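Local coordinates for protein NADH dehydrogenase, putative (Plasmodium falciparum, PDB 5JWC) that probably oxidises NADH through its bound FAD and passes the electrons to ubiquinone, as a type II NADH dehydrogenase of the malaria parasite, at residues 201-204 and 205-209; 217-220 and 221-224; 248-251 and 252-256; 504-507 and 508-512. All coordinates share one frame; numbering follows the deposited sequence.

Contact 1 (201-204 and 205-209); sequences VEVT and AEFAD. With 4W0 (5-fluoro-3-methyl-2-{4-[4-(trifluoromethoxy)benzyl]phenyl}quinolin-4(1H)-one), chain M.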
loop_
_atom_site.group_PDB
_atom_site.type_symbol
_atom_site.label_atom_id
_atom_site.label_comp_id
_atom_site.label_asym_id
_atom_site.label_seq_id
_atom_site.Cartn_x
_atom_site.Cartn_y
_atom_site.Cartn_z
ATOM N N VAL A 201 -5.151 -22.634 -6.776
ATOM C CA VAL A 201 -3.865 -23.278 -6.963
ATOM C C VAL A 201 -2.729 -22.256 -6.889
ATOM O O VAL A 201 -1.735 -22.489 -6.204
ATOM C CB VAL A 201 -3.813 -24.037 -8.313
ATOM C CG1 VAL A 201 -2.383 -24.354 -8.685
ATOM C CG2 VAL A 201 -4.652 -25.314 -8.221
ATOM N N GLU A 202 -2.882 -21.116 -7.565
ATOM C CA GLU A 202 -1.809 -20.119 -7.579
ATOM C C GLU A 202 -1.606 -19.436 -6.219
ATOM O O GLU A 202 -0.475 -19.165 -5.828
ATOM C CB GLU A 202 -2.059 -19.090 -8.676
ATOM C CG GLU A 202 -1.870 -19.735 -10.076
ATOM C CD GLU A 202 -1.927 -18.743 -11.223
ATOM O OE1 GLU A 202 -2.970 -18.064 -11.365
ATOM O OE2 GLU A 202 -0.919 -18.641 -11.976
ATOM N N VAL A 203 -2.694 -19.161 -5.510
ATOM C CA VAL A 203 -2.584 -18.600 -4.161
ATOM C C VAL A 203 -1.846 -19.562 -3.241
ATOM O O VAL A 203 -0.976 -19.158 -2.483
ATOM C CB VAL A 203 -3.971 -18.270 -3.566
ATOM C CG1 VAL A 203 -3.865 -17.931 -2.056
ATOM C CG2 VAL A 203 -4.618 -17.133 -4.360
ATOM N N THR A 204 -2.192 -20.846 -3.324
ATOM C CA THR A 204 -1.539 -21.867 -2.509
ATOM C C THR A 204 -0.035 -21.937 -2.827
ATOM O O THR A 204 0.796 -21.972 -1.925
ATOM C CB THR A 204 -2.214 -23.264 -2.726
ATOM O OG1 THR A 204 -3.607 -23.186 -2.385
ATOM C CG2 THR A 204 -1.558 -24.337 -1.863
ATOM N N ALA A 205 0.307 -21.954 -4.111
ATOM C CA ALA A 205 1.701 -22.049 -4.552
ATOM C C ALA A 205 2.530 -20.848 -4.068
ATOM O O ALA A 205 3.673 -20.993 -3.645
ATOM C CB ALA A 205 1.764 -22.156 -6.098
ATOM N N GLU A 206 1.940 -19.660 -4.159
ATOM C CA GLU A 206 2.627 -18.429 -3.770
ATOM C C GLU A 206 2.914 -18.389 -2.278
ATOM O O GLU A 206 4.012 -18.015 -1.869
ATOM C CB GLU A 206 1.787 -17.216 -4.178
ATOM C CG GLU A 206 1.891 -16.896 -5.673
ATOM C CD GLU A 206 3.276 -16.384 -6.044
ATOM O OE1 GLU A 206 3.643 -16.465 -7.235
ATOM O OE2 GLU A 206 3.993 -15.886 -5.141
ATOM N N PHE A 207 1.924 -18.759 -1.473
ATOM C CA PHE A 207 2.146 -18.908 -0.042
ATOM C C PHE A 207 3.169 -19.988 0.287
ATOM O O PHE A 207 3.982 -19.792 1.188
ATOM C CB PHE A 207 0.834 -19.183 0.686
ATOM C CG PHE A 207 0.128 -17.925 1.084
ATOM C CD1 PHE A 207 0.742 -17.032 1.948
ATOM C CD2 PHE A 207 -1.111 -17.598 0.550
ATOM C CE1 PHE A 207 0.108 -15.839 2.315
ATOM C CE2 PHE A 207 -1.745 -16.431 0.905
ATOM C CZ PHE A 207 -1.140 -15.543 1.796
ATOM N N ALA A 208 3.148 -21.108 -0.441
ATOM C CA ALA A 208 4.121 -22.168 -0.180
ATOM C C ALA A 208 5.534 -21.657 -0.415
ATOM O O ALA A 208 6.432 -21.935 0.386
ATOM C CB ALA A 208 3.841 -23.414 -1.053
ATOM N N ASP A 209 5.735 -20.902 -1.496
ATOM C CA ASP A 209 7.046 -20.316 -1.780
ATOM C C ASP A 209 7.459 -19.313 -0.693
ATOM O O ASP A 209 8.578 -19.358 -0.181
ATOM C CB ASP A 209 7.064 -19.606 -3.127
ATOM C CG ASP A 209 6.973 -20.564 -4.319
ATOM O OD1 ASP A 209 7.083 -21.804 -4.153
ATOM O OD2 ASP A 209 6.792 -20.047 -5.439
HETATM C C1 4W0 M . 5.175 -16.340 -10.362
HETATM C C2 4W0 M . 5.849 -16.726 -9.191
HETATM C C3 4W0 M . 7.218 -17.040 -9.235
HETATM C C4 4W0 M . 7.933 -16.981 -10.446
HETATM C C5 4W0 M . 7.262 -16.594 -11.613
HETATM C C6 4W0 M . 5.898 -16.274 -11.580
HETATM O O1 4W0 M . 12.295 -24.708 -1.137
HETATM C C7 4W0 M . 9.399 -17.318 -10.478
HETATM C C8 4W0 M . 10.077 -17.728 -9.259
HETATM C C9 4W0 M . 9.312 -17.786 -7.994
HETATM C C10 4W0 M . 9.882 -18.226 -6.663
HETATM C C11 4W0 M . 10.375 -19.522 -6.504
HETATM C C12 4W0 M . 10.860 -19.960 -5.277
HETATM C C13 4W0 M . 10.808 -19.081 -4.217
HETATM C C14 4W0 M . 10.298 -17.820 -4.357
HETATM C C15 4W0 M . 9.818 -17.384 -5.572
HETATM O O2 4W0 M . 10.023 -17.258 -11.516
HETATM N N 4W0 M . 7.912 -17.456 -7.989
HETATM C C16 4W0 M . 11.290 -19.389 -2.832
HETATM C C17 4W0 M . 11.520 -20.816 -2.414
HETATM C C18 4W0 M . 10.516 -21.768 -2.528
HETATM C C19 4W0 M . 10.776 -23.071 -2.110
HETATM C C20 4W0 M . 12.021 -23.390 -1.555
HETATM C C21 4W0 M . 13.015 -22.427 -1.432
HETATM C C22 4W0 M . 12.758 -21.137 -1.856
HETATM C C23 4W0 M . 11.550 -18.062 -9.315
HETATM F F1 4W0 M . 7.935 -16.529 -12.763
HETATM C C24 4W0 M . 12.766 -25.584 -2.132
HETATM F F2 4W0 M . 11.794 -25.754 -3.032
HETATM F F3 4W0 M . 13.064 -26.771 -1.578
HETATM F F4 4W0 M . 13.852 -25.045 -2.706
#

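Contact 2 (217-220 and 221-224); sequences INYK and DIFN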
loop_
_atom_site.group_PDB
_atom_site.type_symbol
_atom_site.label_atom_id
_atom_site.label_comp_id
_atom_site.label_asym_id
_atom_site.label_seq_id
_atom_site.Cartn_x
_atom_site.Cartn_y
_atom_site.Cartn_z
ATOM N N ILE A 217 13.196 -18.045 6.820
ATOM C CA ILE A 217 14.352 -17.262 7.238
ATOM C C ILE A 217 14.034 -16.321 8.398
ATOM O O ILE A 217 14.770 -16.280 9.389
ATOM C CB ILE A 217 14.908 -16.463 6.042
ATOM C CG1 ILE A 217 15.546 -17.430 5.043
ATOM C CG2 ILE A 217 15.920 -15.419 6.488
ATOM C CD1 ILE A 217 15.887 -16.791 3.711
ATOM N N ASN A 218 12.925 -15.590 8.308
ATOM C CA ASN A 218 12.610 -14.598 9.334
ATOM C C ASN A 218 11.840 -15.105 10.560
ATOM O O ASN A 218 11.782 -14.428 11.582
ATOM C CB ASN A 218 11.846 -13.443 8.693
ATOM C CG ASN A 218 12.730 -12.597 7.822
ATOM O OD1 ASN A 218 13.348 -11.650 8.295
ATOM N ND2 ASN A 218 12.809 -12.936 6.540
ATOM N N TYR A 219 11.222 -16.275 10.458
ATOM C CA TYR A 219 10.435 -16.801 11.570
ATOM C C TYR A 219 10.790 -18.258 11.806
ATOM O O TYR A 219 9.904 -19.111 11.916
ATOM C CB TYR A 219 8.929 -16.665 11.298
ATOM C CG TYR A 219 8.436 -15.240 11.160
ATOM C CD1 TYR A 219 7.862 -14.576 12.246
ATOM C CD2 TYR A 219 8.530 -14.563 9.946
ATOM C CE1 TYR A 219 7.403 -13.277 12.132
ATOM C CE2 TYR A 219 8.071 -13.239 9.819
ATOM C CZ TYR A 219 7.509 -12.613 10.916
ATOM O OH TYR A 219 7.056 -11.322 10.823
ATOM N N LYS A 220 12.086 -18.547 11.884
ATOM C CA LYS A 220 12.528 -19.943 11.925
ATOM C C LYS A 220 11.891 -20.757 13.058
ATOM O O LYS A 220 11.582 -21.932 12.874
ATOM C CB LYS A 220 14.045 -20.019 12.024
ATOM C CG LYS A 220 14.566 -21.432 11.857
ATOM C CD LYS A 220 16.074 -21.522 12.014
ATOM C CE LYS A 220 16.513 -22.980 11.987
ATOM N NZ LYS A 220 17.996 -23.117 12.023
ATOM N N ASP A 221 11.648 -20.127 14.202
ATOM C CA ASP A 221 11.123 -20.841 15.372
ATOM C C ASP A 221 9.681 -21.328 15.232
ATOM O O ASP A 221 9.259 -22.191 15.995
ATOM C CB ASP A 221 11.230 -19.959 16.619
ATOM C CG ASP A 221 12.663 -19.855 17.140
ATOM O OD1 ASP A 221 12.992 -18.835 17.794
ATOM O OD2 ASP A 221 13.457 -20.796 16.894
ATOM N N ILE A 222 8.920 -20.776 14.286
ATOM C CA ILE A 222 7.540 -21.217 14.104
ATOM C C ILE A 222 7.317 -21.842 12.734
ATOM O O ILE A 222 6.211 -22.276 12.433
ATOM C CB ILE A 222 6.515 -20.068 14.297
ATOM C CG1 ILE A 222 6.750 -18.942 13.282
ATOM C CG2 ILE A 222 6.540 -19.535 15.737
ATOM C CD1 ILE A 222 5.680 -17.850 13.347
ATOM N N PHE A 223 8.368 -21.898 11.917
ATOM C CA PHE A 223 8.258 -22.414 10.558
ATOM C C PHE A 223 7.604 -23.780 10.537
ATOM O O PHE A 223 6.713 -24.040 9.722
ATOM C CB PHE A 223 9.623 -22.499 9.882
ATOM C CG PHE A 223 9.598 -23.258 8.580
ATOM C CD1 PHE A 223 9.094 -22.670 7.427
ATOM C CD2 PHE A 223 10.056 -24.572 8.511
ATOM C CE1 PHE A 223 9.053 -23.375 6.223
ATOM C CE2 PHE A 223 10.017 -25.285 7.315
ATOM C CZ PHE A 223 9.516 -24.681 6.166
ATOM N N ASN A 224 8.033 -24.635 11.464
ATOM C CA ASN A 224 7.604 -26.028 11.516
ATOM C C ASN A 224 6.138 -26.203 11.867
ATOM O O ASN A 224 5.581 -27.268 11.641
ATOM C CB ASN A 224 8.449 -26.799 12.537
ATOM C CG ASN A 224 9.856 -27.076 12.043
ATOM O OD1 ASN A 224 10.074 -27.400 10.863
ATOM N ND2 ASN A 224 10.827 -26.955 12.946
HETATM O O HOH W 1 10.154 -24.123 13.332
#

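Contact 3 (248-251 and 252-256); sequences FTKE and NFHNL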
loop_
_atom_site.group_PDB
_atom_site.type_symbol
_atom_site.label_atom_id
_atom_site.label_comp_id
_atom_site.label_asym_id
_atom_site.label_seq_id
_atom_site.Cartn_x
_atom_site.Cartn_y
_atom_site.Cartn_z
ATOM N N PHE A 248 0.665 -33.557 -12.455
ATOM C CA PHE A 248 1.932 -32.894 -12.146
ATOM C C PHE A 248 1.760 -31.834 -11.049
ATOM O O PHE A 248 2.622 -31.688 -10.174
ATOM C CB PHE A 248 2.531 -32.260 -13.401
ATOM C CG PHE A 248 3.778 -31.470 -13.144
ATOM C CD1 PHE A 248 4.875 -32.057 -12.536
ATOM C CD2 PHE A 248 3.858 -30.138 -13.517
ATOM C CE1 PHE A 248 6.026 -31.323 -12.302
ATOM C CE2 PHE A 248 4.998 -29.407 -13.294
ATOM C CZ PHE A 248 6.085 -29.991 -12.680
ATOM N N THR A 249 0.637 -31.122 -11.084
ATOM C CA THR A 249 0.335 -30.117 -10.067
ATOM C C THR A 249 0.149 -30.739 -8.677
ATOM O O THR A 249 0.726 -30.249 -7.696
ATOM C CB THR A 249 -0.924 -29.290 -10.443
ATOM O OG1 THR A 249 -0.714 -28.660 -11.716
ATOM C CG2 THR A 249 -1.192 -28.226 -9.407
ATOM N N LYS A 250 -0.642 -31.814 -8.592
ATOM C CA LYS A 250 -0.864 -32.514 -7.323
ATOM C C LYS A 250 0.452 -33.062 -6.775
ATOM O O LYS A 250 0.717 -33.027 -5.572
ATOM C CB LYS A 250 -1.851 -33.681 -7.503
ATOM C CG LYS A 250 -1.938 -34.599 -6.272
ATOM C CD LYS A 250 -3.180 -35.494 -6.302
ATOM C CE LYS A 250 -4.467 -34.725 -6.520
ATOM N NZ LYS A 250 -5.636 -35.657 -6.575
ATOM N N GLU A 251 1.269 -33.586 -7.678
ATOM C CA GLU A 251 2.569 -34.115 -7.317
ATOM C C GLU A 251 3.517 -33.020 -6.829
ATOM O O GLU A 251 4.260 -33.215 -5.863
ATOM C CB GLU A 251 3.144 -34.860 -8.511
ATOM C CG GLU A 251 4.594 -35.234 -8.434
ATOM C CD GLU A 251 5.038 -35.891 -9.732
ATOM O OE1 GLU A 251 6.092 -35.494 -10.291
ATOM O OE2 GLU A 251 4.295 -36.790 -10.202
ATOM N N ASN A 252 3.497 -31.868 -7.494
ATOM C CA ASN A 252 4.335 -30.764 -7.059
ATOM C C ASN A 252 3.887 -30.310 -5.654
ATOM O O ASN A 252 4.718 -30.053 -4.785
ATOM C CB ASN A 252 4.282 -29.610 -8.063
ATOM C CG ASN A 252 5.485 -28.693 -7.961
ATOM O OD1 ASN A 252 6.617 -29.160 -7.828
ATOM N ND2 ASN A 252 5.246 -27.376 -7.998
ATOM N N PHE A 253 2.574 -30.249 -5.430
ATOM C CA PHE A 253 2.042 -29.847 -4.127
ATOM C C PHE A 253 2.429 -30.862 -3.034
ATOM O O PHE A 253 2.874 -30.462 -1.962
ATOM C CB PHE A 253 0.512 -29.655 -4.185
ATOM C CG PHE A 253 0.077 -28.284 -4.705
ATOM C CD1 PHE A 253 0.960 -27.474 -5.419
ATOM C CD2 PHE A 253 -1.198 -27.806 -4.453
ATOM C CE1 PHE A 253 0.569 -26.202 -5.880
ATOM C CE2 PHE A 253 -1.608 -26.533 -4.909
ATOM C CZ PHE A 253 -0.716 -25.736 -5.622
ATOM N N HIS A 254 2.270 -32.160 -3.306
ATOM C CA HIS A 254 2.773 -33.204 -2.387
ATOM C C HIS A 254 4.229 -32.993 -2.027
ATOM O O HIS A 254 4.592 -32.959 -0.851
ATOM C CB HIS A 254 2.611 -34.599 -2.994
ATOM C CG HIS A 254 1.218 -35.095 -3.025
ATOM N ND1 HIS A 254 0.224 -34.593 -2.171
ATOM C CD2 HIS A 254 0.590 -36.021 -3.773
ATOM C CE1 HIS A 254 -0.903 -35.191 -2.411
ATOM N NE2 HIS A 254 -0.720 -36.083 -3.399
ATOM N N ASN A 255 5.067 -32.832 -3.046
ATOM C CA ASN A 255 6.488 -32.612 -2.827
ATOM C C ASN A 255 6.758 -31.358 -1.997
ATOM O O ASN A 255 7.785 -31.275 -1.327
ATOM C CB ASN A 255 7.234 -32.530 -4.166
ATOM C CG ASN A 255 7.159 -33.844 -4.975
ATOM O OD1 ASN A 255 6.578 -34.845 -4.527
ATOM N ND2 ASN A 255 7.730 -33.828 -6.182
ATOM N N LEU A 256 5.836 -30.392 -2.018
ATOM C CA LEU A 256 5.991 -29.195 -1.186
ATOM C C LEU A 256 5.297 -29.360 0.171
ATOM O O LEU A 256 5.281 -28.433 0.983
ATOM C CB LEU A 256 5.428 -27.956 -1.887
ATOM C CG LEU A 256 6.295 -27.373 -3.001
ATOM C CD1 LEU A 256 5.464 -26.500 -3.932
ATOM C CD2 LEU A 256 7.482 -26.596 -2.404
#

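Contact 4 (504-507 and 508-512); sequences HFFI and DFIKT. With TRT (fragment of triton X-100), chain T.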
loop_
_atom_site.group_PDB
_atom_site.type_symbol
_atom_site.label_atom_id
_atom_site.label_comp_id
_atom_site.label_asym_id
_atom_site.label_seq_id
_atom_site.Cartn_x
_atom_site.Cartn_y
_atom_site.Cartn_z
ATOM N N HIS A 504 7.436 -1.899 -13.821
ATOM C CA HIS A 504 7.288 -2.452 -12.474
ATOM C C HIS A 504 7.401 -3.983 -12.431
ATOM O O HIS A 504 7.984 -4.552 -11.500
ATOM C CB HIS A 504 5.959 -2.011 -11.876
ATOM C CG HIS A 504 5.971 -0.597 -11.392
ATOM N ND1 HIS A 504 6.504 -0.245 -10.172
ATOM C CD2 HIS A 504 5.507 0.547 -11.950
ATOM C CE1 HIS A 504 6.371 1.063 -10.001
ATOM N NE2 HIS A 504 5.768 1.563 -11.060
ATOM N N PHE A 505 6.843 -4.637 -13.443
ATOM C CA PHE A 505 6.943 -6.096 -13.571
ATOM C C PHE A 505 8.414 -6.541 -13.507
ATOM O O PHE A 505 8.786 -7.445 -12.757
ATOM C CB PHE A 505 6.303 -6.524 -14.888
ATOM C CG PHE A 505 6.116 -8.011 -15.052
ATOM C CD1 PHE A 505 5.109 -8.686 -14.379
ATOM C CD2 PHE A 505 6.891 -8.716 -15.953
ATOM C CE1 PHE A 505 4.910 -10.053 -14.582
ATOM C CE2 PHE A 505 6.697 -10.082 -16.160
ATOM C CZ PHE A 505 5.708 -10.745 -15.478
ATOM N N PHE A 506 9.246 -5.883 -14.299
ATOM C CA PHE A 506 10.658 -6.212 -14.346
ATOM C C PHE A 506 11.351 -5.877 -13.012
ATOM O O PHE A 506 12.118 -6.689 -12.471
ATOM C CB PHE A 506 11.315 -5.478 -15.518
ATOM C CG PHE A 506 12.796 -5.722 -15.634
ATOM C CD1 PHE A 506 13.273 -6.852 -16.257
ATOM C CD2 PHE A 506 13.708 -4.824 -15.114
ATOM C CE1 PHE A 506 14.638 -7.082 -16.373
ATOM C CE2 PHE A 506 15.079 -5.050 -15.227
ATOM C CZ PHE A 506 15.538 -6.189 -15.852
ATOM N N ILE A 507 11.081 -4.683 -12.485
ATOM C CA ILE A 507 11.730 -4.226 -11.250
ATOM C C ILE A 507 11.374 -5.135 -10.074
ATOM O O ILE A 507 12.238 -5.492 -9.264
ATOM C CB ILE A 507 11.330 -2.774 -10.890
ATOM C CG1 ILE A 507 11.878 -1.779 -11.922
ATOM C CG2 ILE A 507 11.782 -2.405 -9.454
ATOM C CD1 ILE A 507 13.371 -1.914 -12.191
ATOM N N ASP A 508 10.103 -5.520 -9.988
ATOM C CA ASP A 508 9.662 -6.384 -8.905
ATOM C C ASP A 508 10.398 -7.722 -8.888
ATOM O O ASP A 508 10.708 -8.247 -7.819
ATOM C CB ASP A 508 8.151 -6.630 -8.990
ATOM C CG ASP A 508 7.345 -5.509 -8.346
ATOM O OD1 ASP A 508 7.964 -4.556 -7.805
ATOM O OD2 ASP A 508 6.095 -5.589 -8.364
ATOM N N PHE A 509 10.687 -8.282 -10.060
ATOM C CA PHE A 509 11.417 -9.547 -10.070
ATOM C C PHE A 509 12.876 -9.340 -9.668
ATOM O O PHE A 509 13.426 -10.153 -8.930
ATOM C CB PHE A 509 11.285 -10.240 -11.430
ATOM C CG PHE A 509 9.993 -11.005 -11.570
ATOM C CD1 PHE A 509 9.712 -12.056 -10.702
ATOM C CD2 PHE A 509 9.056 -10.670 -12.538
ATOM C CE1 PHE A 509 8.527 -12.756 -10.792
ATOM C CE2 PHE A 509 7.889 -11.366 -12.645
ATOM C CZ PHE A 509 7.615 -12.417 -11.766
ATOM N N ILE A 510 13.494 -8.253 -10.124
ATOM C CA ILE A 510 14.812 -7.883 -9.611
ATOM C C ILE A 510 14.775 -7.697 -8.090
ATOM O O ILE A 510 15.625 -8.224 -7.369
ATOM C CB ILE A 510 15.348 -6.589 -10.238
ATOM C CG1 ILE A 510 15.470 -6.739 -11.756
ATOM C CG2 ILE A 510 16.712 -6.227 -9.625
ATOM C CD1 ILE A 510 16.416 -7.830 -12.168
ATOM N N LYS A 511 13.782 -6.948 -7.612
ATOM C CA LYS A 511 13.665 -6.640 -6.195
ATOM C C LYS A 511 13.558 -7.908 -5.358
ATOM O O LYS A 511 14.228 -8.062 -4.337
ATOM C CB LYS A 511 12.449 -5.735 -5.949
ATOM C CG LYS A 511 12.275 -5.271 -4.487
ATOM C CD LYS A 511 11.422 -6.240 -3.641
ATOM C CE LYS A 511 11.442 -5.845 -2.150
ATOM N NZ LYS A 511 10.740 -4.538 -1.917
ATOM N N THR A 512 12.678 -8.796 -5.790
ATOM C CA THR A 512 12.404 -10.035 -5.085
ATOM C C THR A 512 13.628 -10.950 -5.095
ATOM O O THR A 512 13.952 -11.570 -4.086
ATOM C CB THR A 512 11.191 -10.729 -5.704
ATOM O OG1 THR A 512 10.024 -9.988 -5.335
ATOM C CG2 THR A 512 11.038 -12.123 -5.192
HETATM O O21 TRT T . 5.753 5.652 -21.997
HETATM C C20 TRT T . 6.542 6.732 -21.534
HETATM C C19 TRT T . 8.036 6.415 -21.685
HETATM O O18 TRT T . 8.420 5.282 -20.847
HETATM C C17 TRT T . 8.292 4.024 -21.494
HETATM C C16 TRT T . 9.512 3.109 -21.150
HETATM O O15 TRT T . 9.256 1.851 -21.845
HETATM C C12 TRT T . 9.877 0.680 -21.288
HETATM C C13 TRT T . 9.667 0.335 -19.925
HETATM C C14 TRT T . 10.265 -0.814 -19.404
HETATM C C11 TRT T . 10.666 -0.121 -22.115
HETATM C C10 TRT T . 11.269 -1.274 -21.588
HETATM C C9 TRT T . 11.041 -1.629 -20.244
HETATM C C6 TRT T . 11.759 -2.850 -19.689
HETATM C C8 TRT T . 10.986 -3.534 -18.547
HETATM C C7 TRT T . 12.064 -3.880 -20.777
HETATM C C5 TRT T . 13.080 -2.043 -19.383
HETATM C C1 TRT T . 13.898 -1.913 -18.037
HETATM C C2 TRT T . 13.137 -1.877 -16.706
HETATM C C4 TRT T . 14.908 -3.061 -18.074
HETATM C C3 TRT T . 14.628 -0.578 -18.125
#

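Contact 1 (201-204 and 205-209)
The amide N of A208 donates to T204 O at 2.9 Å, the shortest of four consecutive i to i+4 bonds that carry the helix from V201 to A208. The bond from F207 N to V203 O is the straightest of the four, with an N-H...O angle of 173°. On the same flank V203 and F207 run side by side: with CG1 of V203 anti to the backbone N (chi1 169°), this methyl reaches the ring of F207 in its plane, at the edge, 3.8 Å from CD2. E206 and D209 face RYL-552, the bound quinolone inhibitor. The first torsion of E206 (chi1 -78°) sets CG beside the backbone N and 3.3 Å from E202 O; a bend at chi2 then directs the carboxylate, with OE1 3.0 Å from C2 in the inhibitor's fused ring. Its other oxygen, OE2, is held by the hydroxyls of S74 and T76, two bonds to one oxygen that probably limit the rotation of the carboxylate. D209 lies alongside the middle of the ligand, its CB 3.9 Å from C13, while Y463 OH and N466 N each bond one of its oxygens. The helix follows the Gly-rich turn of a probable second Rossmann-type motif. V201, T204 and A208 pack on strand 227-232, V203 and F207 meet helix 69-74, and A205 and E206 lean on strand 460-465.

Contact 2 (217-220 and 221-224)
Y219 and I222 lie side by side where the long helix 198-218 gives way to a short, weakly bonded turn. The fit depends on the first torsion of I222: CG1 sits between the backbone N and the carbonyl carbon (chi1 61°), a crowded position that brings it to 3.7 Å from Y219 CB and 3.4 Å from Y219 O. CD1 continues beside the tyrosine ring, 4.1 Å from its CD1. The hydroxyl of Y219 bonds E173 OE1 on helix 158-174. K220 has an extended chain beyond CG. Of the F223 side chain, CB lies 3.6 Å from K220 O, while the ring turns back onto I211, N212 and K216 of helix 198-218. I222 N bonds Y219 O from above the carbonyl plane, at 3.1 Å, and F223 N reaches K220 O in a weak bond of 3.4 Å. Both are i to i+3 bonds, as in a 3-10 turn. A water donates to K220 O and accepts from N224 N, carrying the turn one residue further than its direct bonds do. The chemistry is thus divided: Y219 and I222 pack together on the buried side, and the backbone is held by one sound bond, one weak bond and a bridging water.

Contact 3 (248-251 and 252-256)
T249 and F253 meet on the inner side of helix 243-255, the crossover helix of a beta-alpha-beta unit whose strands are 227-232 and 259-262. Four backbone bonds run i to i+4 through this stretch, from F248 O to N252 N at 2.8 Å as far as E251 O to N255 N at 3.0 Å; beyond them L256 N makes weak bonds to N252 O and F253 O as the helix ends. Apolar contact is made by the methyl CG2 of T249, which lies over one face of the F253 ring, 4.4 Å from CE1. F253 also packs on V201, I258 and V260, so its ring lies between this helix, helix 198-218 and strand 259-262. Two polar ends are tied to the rest of the fold: N252 ND2 bonds both I464 O and G465 O, and K250 NZ, swung round by a bend at chi3 (-52°), bonds N235 O and T262 OG1. On the outer side E251 and N255 point the same way, their carboxylate and amide planes 30° apart. K250 and H254 also run alongside one another, with K250 CG 3.5 Å from H254 NE2. In the same pair the carbonyl oxygen of K250 lies over a face of the imidazole, offset toward the rim and 3.3 Å from H254 CG.

Contact 4 (504-507 and 508-512)
The rings of F505 and F509 form a T-shaped pair in which F509 turns its edge to the face of F505; the centroids are 5.2 Å apart and the planes stand at 87°. CE2 of F509 makes the approach, 3.6 Å from F505 CZ and offset toward the rim of that ring. With CG of F505 anti to the backbone N (chi1 -170°), its ring is carried along the helix to meet F509. F509 is also engaged by K489 in a cation-pi contact. The F506 ring is covered on both faces: I510 CG1 lies over one in a CH-pi contact, 3.9 Å from F506 CE2, while C4 of a Triton X-100 fragment lies over the opposite face, 3.5 Å from the same CE2. The branched end of the detergent also brings C2 to 3.4 Å from F506 CD2.

Among the backbone bonds, K511 N to I507 O is short at 2.7 Å, whereas F509 N is held by two weak bonds, to F505 O and F506 O. D508 O takes both T512 N and T512 OG1, which arrive from opposite faces of its carbonyl plane; the hydroxyl bond measures 3.1 Å. OD2 of D508 accepts from S78 N. Across the dimer, H504 NE2 bonds K511 NZ of the second subunit, and K511 NZ bonds H504 NE2 of that subunit. The helix packs against helix 484-495 through F505 and F509, against helix 79-82 through H504, F505 and D508, and against the second subunit through I507 and I510, which meet F503 of that chain.

Contacts 1 and 3 touch directly: F253 CZ lies 3.5 Å from V201 O and F253 CE2 3.8 Å from T204 CG2, joining neighbouring helices of the probable second nucleotide-binding (Rossmann-type) fold. Contact 2 continues helix 198-218 beyond contact 1, with centres about 18 Å apart. One RYL-552 molecule is a common reference point. Contact 1 lines it with E206 and D209. The side chain of F509 in contact 4 is about 4 Å from this inhibitor, whereas the side chains of N252 in contact 3 and F223 in contact 2 remain about 8 Å from it. The side chain of E202 in contact 1 is about 5 Å from FAD. Contacts 2 and 4, about 25 Å apart between centres, both meet the second subunit.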